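Local coordinates for 2-polyprenyl-6-methoxyphenol hydroxylase-like FAD-dependent oxidoreductase (Streptomyces sp. NRRL 11266, PDB 6UI5), which binds flavin-adenine dinucleotide and, by family, is an FAD-dependent oxidoreductase with a Rossmann-type FAD binding domain, at residues P211-P214 / D215-R218; D243-K246 / R247-K251; R269-E272 / Q273-K276; V329-H332 / L333-R336. All blocks are in the same frame, centred on the assembly; numbering follows the deposited sequence.

Overall arrangement
The four contacts are all short-range, and their chemistry changes with their place in the fold. Contacts 1 and 2 lie far from the centre of the chain, their own centres about 19 Å apart: a hairpin end of the antiparallel sheet and the last turn of the next helix, 238-249, both with exposed residues. Contacts 3 and 4 lie nearer the centre of the chain, with centres about 9 Å apart, and touch, the end of strand 257-271 meeting helix 325-346. Contact 3 is mostly buried and hinges on one short side-chain hydrogen bond, whereas contact 4 rests on helical backbone bonds and also reaches the second subunit. Contacts 1 and 3 share the antiparallel sheet.

Contact 1 (P211-P214 / D215-R218); sequences PLSP and DVMR
Leu212 and Arg218 meet closely where the two strand ends of this turn come together. The leucine CD1 comes within 3.2 Å of Arg218 N and 3.5 Å of Arg218 CB, while its other methyl, CD2, stands 4.2 Å above one face of the Arg218 guanidinium, offset toward its rim. With CG anti to the carbonyl carbon (chi1 -71°), the leucine end swings back toward the second strand and crosses the arginine at a slant. CD1 also touches Val216 CG1 at 4.1 Å. Leu212 N gives a nearly straight hydrogen bond of 3.0 Å to Val216 O, and next to it Pro211 and Met217 form an antiparallel non-hydrogen-bonded pair, their CG atoms 4.3 Å apart. The far end of Arg218 is held by a salt bridge to Asp183 on strand 176-185.

The bend at Pro214 and Asp215, both exposed to solvent, is looser than the paired strand ends. Here Val216 N reaches Ser213 O (3.4 Å) and Ser213 OG only through weak hydrogen bonds. Tight where the strands pair and slack at the bend, this is a beta-hairpin, joining strands 206-211 and 216-225 of the antiparallel sheet.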
# COMPACT_ATOMS: atom_id res chain seq x y z
N PRO A 211 -9.79 27.54 -17.34
CA PRO A 211 -10.45 28.82 -17.55
C PRO A 211 -11.86 28.81 -16.98
O PRO A 211 -12.53 27.79 -16.90
CB PRO A 211 -10.47 28.96 -19.08
CG PRO A 211 -9.57 27.83 -19.60
CD PRO A 211 -9.73 26.76 -18.58
N LEU A 212 -12.30 30.00 -16.56
CA LEU A 212 -13.62 30.16 -15.96
C LEU A 212 -14.57 30.79 -16.97
O LEU A 212 -15.54 30.16 -17.41
CB LEU A 212 -13.54 31.01 -14.69
CG LEU A 212 -12.88 30.40 -13.45
CD1 LEU A 212 -11.38 30.45 -13.56
CD2 LEU A 212 -13.33 31.12 -12.19
N SER A 213 -14.32 32.04 -17.32
CA SER A 213 -14.92 32.74 -18.44
C SER A 213 -13.87 32.89 -19.53
O SER A 213 -12.69 32.58 -19.31
CB SER A 213 -15.45 34.11 -17.98
OG SER A 213 -14.39 34.97 -17.58
N PRO A 214 -14.25 33.32 -20.74
CA PRO A 214 -13.26 33.43 -21.82
C PRO A 214 -12.17 34.46 -21.57
O PRO A 214 -11.29 34.62 -22.42
CB PRO A 214 -14.10 33.80 -23.04
CG PRO A 214 -15.47 33.30 -22.71
CD PRO A 214 -15.62 33.55 -21.25
N ASP A 215 -12.19 35.16 -20.43
CA ASP A 215 -11.18 36.16 -20.12
C ASP A 215 -10.42 35.90 -18.83
O ASP A 215 -9.33 36.46 -18.66
CB ASP A 215 -11.82 37.56 -20.04
CG ASP A 215 -12.58 37.92 -21.30
OD1 ASP A 215 -12.20 37.45 -22.39
OD2 ASP A 215 -13.56 38.69 -21.20
N VAL A 216 -10.95 35.09 -17.93
CA VAL A 216 -10.30 34.76 -16.67
C VAL A 216 -9.93 33.28 -16.68
O VAL A 216 -10.69 32.45 -17.20
CB VAL A 216 -11.21 35.10 -15.47
CG1 VAL A 216 -10.73 34.41 -14.17
CG2 VAL A 216 -11.31 36.63 -15.29
N MET A 217 -8.77 32.96 -16.12
CA MET A 217 -8.34 31.58 -15.94
C MET A 217 -7.85 31.40 -14.51
O MET A 217 -7.18 32.28 -13.96
CB MET A 217 -7.23 31.21 -16.93
CG MET A 217 -6.83 29.76 -16.88
SD MET A 217 -5.66 29.28 -18.18
CE MET A 217 -4.10 29.86 -17.54
N ARG A 218 -8.22 30.27 -13.91
CA ARG A 218 -7.64 29.86 -12.64
C ARG A 218 -6.39 29.04 -12.90
O ARG A 218 -6.35 28.24 -13.84
CB ARG A 218 -8.64 29.06 -11.80
CG ARG A 218 -8.07 28.50 -10.52
CD ARG A 218 -9.19 28.24 -9.56
NE ARG A 218 -9.83 29.49 -9.22
CZ ARG A 218 -11.03 29.61 -8.67
NH1 ARG A 218 -11.76 28.53 -8.37
NH2 ARG A 218 -11.49 30.83 -8.39

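Contact 2 (D243-K246 / R247-K251); sequences DAVK and RLTGK
Val245 O takes the shortest bond of this helical turn, 2.7 Å from Thr249 N, and the threonine methyl CG2 crowds the same oxygen at 3.0 Å. The two side chains run side by side and point the same way, Val245 CG1 lying only 3.4 Å from Thr249 CG2. That methyl sits between the backbone N and the carbonyl carbon of its own residue, because OG1 takes the place anti to N (chi1 -175°). One residue on, Gly250 N bonds to Lys246 O at 2.8 Å.

This is the C-terminal end of helix 238-249. Gly250 leaves helical geometry with a positive phi of 100°, and the chain then turns so that Lys251 O accepts a CA-H...O contact from Lys246 CA at 3.0 Å. Leu248 faces the antiparallel sheet, resting on Phe207, Ser221 and Glu223, and Val245 also meets Phe207.

Arg247 runs back along the helix surface. Its CG comes 3.2 Å from Asp243 O, and its extended chain then lays the guanidinium over Ala244, whose CA stands 3.6 Å above the plane, over its centre. The Asp243 carboxylate does not meet it; instead, NH2 forms a salt bridge with Glu223 of strand 216-225. Lys246, its chain bent in the middle, pairs through NZ with Glu252 just beyond the segment.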
# COMPACT_ATOMS: atom_id res chain seq x y z
N ASP A 243 7.19 33.47 -14.37
CA ASP A 243 8.40 32.67 -14.22
C ASP A 243 8.06 31.21 -13.96
O ASP A 243 8.59 30.31 -14.62
CB ASP A 243 9.25 33.23 -13.08
CG ASP A 243 9.93 34.53 -13.45
OD1 ASP A 243 9.35 35.32 -14.23
OD2 ASP A 243 11.07 34.75 -12.98
N ALA A 244 7.17 30.97 -13.00
CA ALA A 244 6.87 29.59 -12.62
C ALA A 244 6.22 28.82 -13.76
O ALA A 244 6.50 27.63 -13.95
CB ALA A 244 5.97 29.59 -11.39
N VAL A 245 5.36 29.48 -14.54
CA VAL A 245 4.70 28.80 -15.65
C VAL A 245 5.70 28.41 -16.72
O VAL A 245 5.70 27.27 -17.21
CB VAL A 245 3.57 29.68 -16.22
CG1 VAL A 245 3.26 29.29 -17.66
CG2 VAL A 245 2.33 29.53 -15.37
N LYS A 246 6.58 29.33 -17.09
CA LYS A 246 7.60 29.02 -18.09
C LYS A 246 8.33 27.72 -17.74
O LYS A 246 8.42 26.81 -18.57
CB LYS A 246 8.58 30.18 -18.26
CG LYS A 246 9.63 29.91 -19.33
CD LYS A 246 9.96 31.16 -20.14
CE LYS A 246 10.22 32.37 -19.25
NZ LYS A 246 9.99 33.67 -19.94
N ARG A 247 8.84 27.60 -16.51
CA ARG A 247 9.60 26.39 -16.22
C ARG A 247 8.71 25.15 -16.21
O ARG A 247 9.19 24.05 -16.53
CB ARG A 247 10.36 26.50 -14.89
CG ARG A 247 9.86 27.51 -13.88
CD ARG A 247 10.68 27.39 -12.58
NE ARG A 247 10.49 28.53 -11.69
CZ ARG A 247 9.69 28.53 -10.63
NH1 ARG A 247 9.57 29.62 -9.87
NH2 ARG A 247 9.00 27.43 -10.33
N LEU A 248 7.42 25.28 -15.87
CA LEU A 248 6.58 24.09 -15.83
C LEU A 248 6.05 23.73 -17.22
O LEU A 248 6.33 22.65 -17.74
CB LEU A 248 5.43 24.27 -14.84
CG LEU A 248 5.83 24.55 -13.38
CD1 LEU A 248 4.64 24.50 -12.45
CD2 LEU A 248 6.90 23.57 -12.92
N THR A 249 5.29 24.64 -17.84
CA THR A 249 4.72 24.32 -19.15
C THR A 249 5.77 24.36 -20.26
O THR A 249 5.64 23.62 -21.24
CB THR A 249 3.57 25.28 -19.48
OG1 THR A 249 2.95 24.89 -20.71
CG2 THR A 249 4.08 26.68 -19.65
N GLY A 250 6.80 25.18 -20.12
CA GLY A 250 7.79 25.37 -21.17
C GLY A 250 7.59 26.62 -22.00
O GLY A 250 8.55 27.11 -22.60
N LYS A 251 6.38 27.14 -22.06
CA LYS A 251 6.08 28.39 -22.75
C LYS A 251 5.78 29.47 -21.71
O LYS A 251 5.81 29.22 -20.51
CB LYS A 251 4.91 28.18 -23.71
CG LYS A 251 5.31 27.62 -25.07
CD LYS A 251 4.15 27.71 -26.03
CE LYS A 251 4.59 28.00 -27.46
NZ LYS A 251 3.44 28.42 -28.33

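Contact 3 (R269-E272 / Q273-K276); sequences RNAE and QYRK
Asn270 and Tyr274 are joined by the one hydrogen bond between these segments. Tyr274 OH donates to Asn270 OD1 at 2.5 Å, a short distance, with a C=O...donor angle of 134°. The hydroxyl lies in the carbonyl plane, on a lone pair of OD1, and OD1 lies near the plane of the ring at its edge. Amide and ring nevertheless stand almost perpendicular, 86° apart. The asparagine reaches this place with CG anti to its own N (chi1 -161°), which carries the amide out toward the phenol. Its ND2 adds a weak hydrogen bond to His332 O, so both ends of the amide have partners, which probably limits its rotation.

The second kind of contact is packing around the same ring. Ala271 O lies at its edge, near the ring plane and 3.5 Å from Tyr274 CE1, whereas the alanine methyl CB meets CD1 at 4.1 Å from off the plane, beside the ring.

The third is close polar approach without bonding. Gln273, bent at chi2, folds its amide back over the preceding peptide, with CD 3.3 Å from Glu272 O and NE2 3.2 Å from that same oxygen at an angle unfit for a hydrogen bond.

Among its neighbours, the chain here leaves strand 257-271 and heads for strand 279-281 of the parallel sheet. Helix 325-346 packs against the Tyr274 ring, which meets the ring of His332, and the backbone amide Tyr274 N is hydrogen-bonded to His328 ND1.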
# COMPACT_ATOMS: atom_id res chain seq x y z
N ARG A 269 -0.72 18.09 8.80
CA ARG A 269 -0.90 18.07 10.25
C ARG A 269 -2.29 17.56 10.61
O ARG A 269 -3.26 17.73 9.86
CB ARG A 269 -0.69 19.45 10.92
CG ARG A 269 0.68 20.10 10.61
CD ARG A 269 1.84 19.67 11.57
NE ARG A 269 3.05 20.41 11.19
CZ ARG A 269 3.91 20.06 10.24
NH1 ARG A 269 3.77 18.86 9.60
NH2 ARG A 269 4.96 20.88 9.97
N ASN A 270 -2.36 16.91 11.77
CA ASN A 270 -3.62 16.51 12.36
C ASN A 270 -3.58 16.89 13.84
O ASN A 270 -2.70 16.43 14.57
CB ASN A 270 -3.85 15.00 12.16
CG ASN A 270 -5.30 14.60 12.32
OD1 ASN A 270 -6.20 15.41 12.09
ND2 ASN A 270 -5.54 13.32 12.71
N ALA A 271 -4.49 17.77 14.25
CA ALA A 271 -4.60 18.11 15.66
C ALA A 271 -4.77 16.85 16.51
O ALA A 271 -5.46 15.91 16.12
CB ALA A 271 -5.79 19.06 15.88
N GLU A 272 -4.10 16.83 17.67
CA GLU A 272 -4.17 15.67 18.55
C GLU A 272 -5.54 15.52 19.21
O GLU A 272 -6.00 14.40 19.44
CB GLU A 272 -3.09 15.77 19.62
CG GLU A 272 -3.02 14.57 20.52
CD GLU A 272 -2.18 14.81 21.75
OE1 GLU A 272 -1.21 15.61 21.67
OE2 GLU A 272 -2.49 14.20 22.80
N GLN A 273 -6.20 16.63 19.51
CA GLN A 273 -7.49 16.65 20.19
C GLN A 273 -8.36 17.67 19.45
O GLN A 273 -8.05 18.86 19.49
CB GLN A 273 -7.34 17.04 21.67
CG GLN A 273 -6.55 16.06 22.49
CD GLN A 273 -7.20 14.68 22.50
OE1 GLN A 273 -8.43 14.55 22.45
NE2 GLN A 273 -6.37 13.63 22.54
N TYR A 274 -9.42 17.22 18.76
CA TYR A 274 -10.27 18.22 18.13
C TYR A 274 -11.17 18.91 19.14
O TYR A 274 -11.98 19.77 18.74
CB TYR A 274 -11.17 17.65 17.03
CG TYR A 274 -10.51 17.07 15.79
CD1 TYR A 274 -9.16 16.81 15.76
CD2 TYR A 274 -11.26 16.79 14.66
CE1 TYR A 274 -8.56 16.26 14.63
CE2 TYR A 274 -10.67 16.24 13.52
CZ TYR A 274 -9.32 15.97 13.52
OH TYR A 274 -8.71 15.40 12.42
N ARG A 275 -11.04 18.57 20.42
CA ARG A 275 -11.87 19.16 21.46
C ARG A 275 -11.06 19.32 22.74
O ARG A 275 -10.34 18.41 23.14
CB ARG A 275 -13.10 18.30 21.76
CG ARG A 275 -13.89 18.84 22.90
CD ARG A 275 -14.67 17.79 23.68
NE ARG A 275 -15.49 18.48 24.67
CZ ARG A 275 -16.42 17.91 25.42
NH1 ARG A 275 -16.68 16.61 25.32
NH2 ARG A 275 -17.11 18.66 26.27
N LYS A 276 -11.20 20.48 23.40
CA LYS A 276 -10.66 20.66 24.73
C LYS A 276 -11.74 21.34 25.59
O LYS A 276 -11.61 22.49 25.97
CB LYS A 276 -9.35 21.46 24.73
CG LYS A 276 -8.74 21.64 26.12
CD LYS A 276 -7.27 22.12 26.12
CE LYS A 276 -6.41 21.38 25.08
NZ LYS A 276 -6.02 19.94 25.33

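Contact 4 (V329-H332 / L333-R336); sequences VERH and LAGR
The guanidinium of Arg331 carries the methyl of Ala334 over one face, with CB 3.1 Å from NH2 and 3.6 Å from CZ, a close approach along the helix. The arginine gets there by curling: CG is anti to the carbonyl carbon (chi1 -73°), and further bends at chi2 and chi3 bring the end of a chain that starts away from the next turn back over it. The imidazole of His332 has Leu333 N at its edge, 3.7 Å from ND1, while Arg336 CG comes obliquely to CE1 at 4.1 Å. Ring and Arg336 guanidinium are inclined by 41° and do not stack. His332 also meets the ring of His328, one turn earlier.

Along the backbone, Gly335 N bonds to Arg331 O at 2.9 Å, and Arg336 N bonds to His332 O at 2.8 Å; Arg336 CB sits 3.3 Å from the same His332 oxygen.

The charged ends reach outward to different partners. Arg331 forms a salt bridge with Asp303, Glu330 is held by Lys310, Asn306 and Arg469, and Arg336 forms a salt bridge with Glu364 of the second subunit. Side-chain contacts three and four residues apart, over i to i+4 backbone bonds from Gly335 and Arg336, are those of an alpha-helix, here 325-346, which packs beside helix 295-316 of the FAD binding domain and contributes to the subunit interface.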
# COMPACT_ATOMS: atom_id res chain seq x y z
N VAL A 329 -13.74 11.47 18.50
CA VAL A 329 -13.53 10.09 18.09
C VAL A 329 -13.81 9.93 16.60
O VAL A 329 -12.99 9.40 15.84
CB VAL A 329 -14.42 9.14 18.90
CG1 VAL A 329 -14.18 7.71 18.43
CG2 VAL A 329 -14.13 9.31 20.36
N GLU A 330 -14.98 10.39 16.17
CA GLU A 330 -15.39 10.18 14.80
C GLU A 330 -14.53 10.99 13.85
O GLU A 330 -14.11 10.48 12.80
CB GLU A 330 -16.87 10.54 14.64
CG GLU A 330 -17.76 9.37 14.99
CD GLU A 330 -19.14 9.79 15.45
OE1 GLU A 330 -19.78 9.00 16.18
OE2 GLU A 330 -19.59 10.90 15.09
N ARG A 331 -14.24 12.25 14.20
CA ARG A 331 -13.66 13.16 13.22
C ARG A 331 -12.14 13.17 13.22
O ARG A 331 -11.54 13.33 12.16
CB ARG A 331 -14.22 14.55 13.44
CG ARG A 331 -15.68 14.59 12.98
CD ARG A 331 -15.69 14.95 11.51
NE ARG A 331 -15.68 13.83 10.60
CZ ARG A 331 -15.50 13.95 9.29
NH1 ARG A 331 -15.28 15.16 8.76
NH2 ARG A 331 -15.55 12.86 8.51
N HIS A 332 -11.50 12.93 14.36
CA HIS A 332 -10.05 12.75 14.33
C HIS A 332 -9.66 11.59 13.42
O HIS A 332 -8.62 11.67 12.74
CB HIS A 332 -9.50 12.53 15.73
CG HIS A 332 -8.01 12.34 15.76
ND1 HIS A 332 -7.40 11.20 15.29
CD2 HIS A 332 -7.02 13.14 16.22
CE1 HIS A 332 -6.09 11.31 15.44
NE2 HIS A 332 -5.84 12.48 16.01
N LEU A 333 -10.45 10.51 13.39
CA LEU A 333 -10.12 9.39 12.50
C LEU A 333 -10.17 9.85 11.06
O LEU A 333 -9.28 9.52 10.27
CB LEU A 333 -11.07 8.20 12.70
CG LEU A 333 -11.18 7.10 11.62
CD1 LEU A 333 -9.84 6.31 11.41
CD2 LEU A 333 -12.28 6.05 11.96
N ALA A 334 -11.19 10.63 10.71
CA ALA A 334 -11.36 11.06 9.33
C ALA A 334 -10.23 12.00 8.91
O ALA A 334 -9.72 11.92 7.78
CB ALA A 334 -12.74 11.72 9.17
N GLY A 335 -9.82 12.89 9.81
CA GLY A 335 -8.63 13.69 9.56
C GLY A 335 -7.37 12.84 9.42
O GLY A 335 -6.55 13.07 8.53
N ARG A 336 -7.21 11.87 10.32
CA ARG A 336 -6.09 10.93 10.26
C ARG A 336 -5.97 10.32 8.87
O ARG A 336 -4.90 10.34 8.26
CB ARG A 336 -6.31 9.81 11.29
CG ARG A 336 -5.09 9.27 11.97
CD ARG A 336 -5.34 7.88 12.56
NE ARG A 336 -4.96 6.86 11.59
CZ ARG A 336 -5.59 5.71 11.40
NH1 ARG A 336 -6.67 5.39 12.11
NH2 ARG A 336 -5.15 4.87 10.48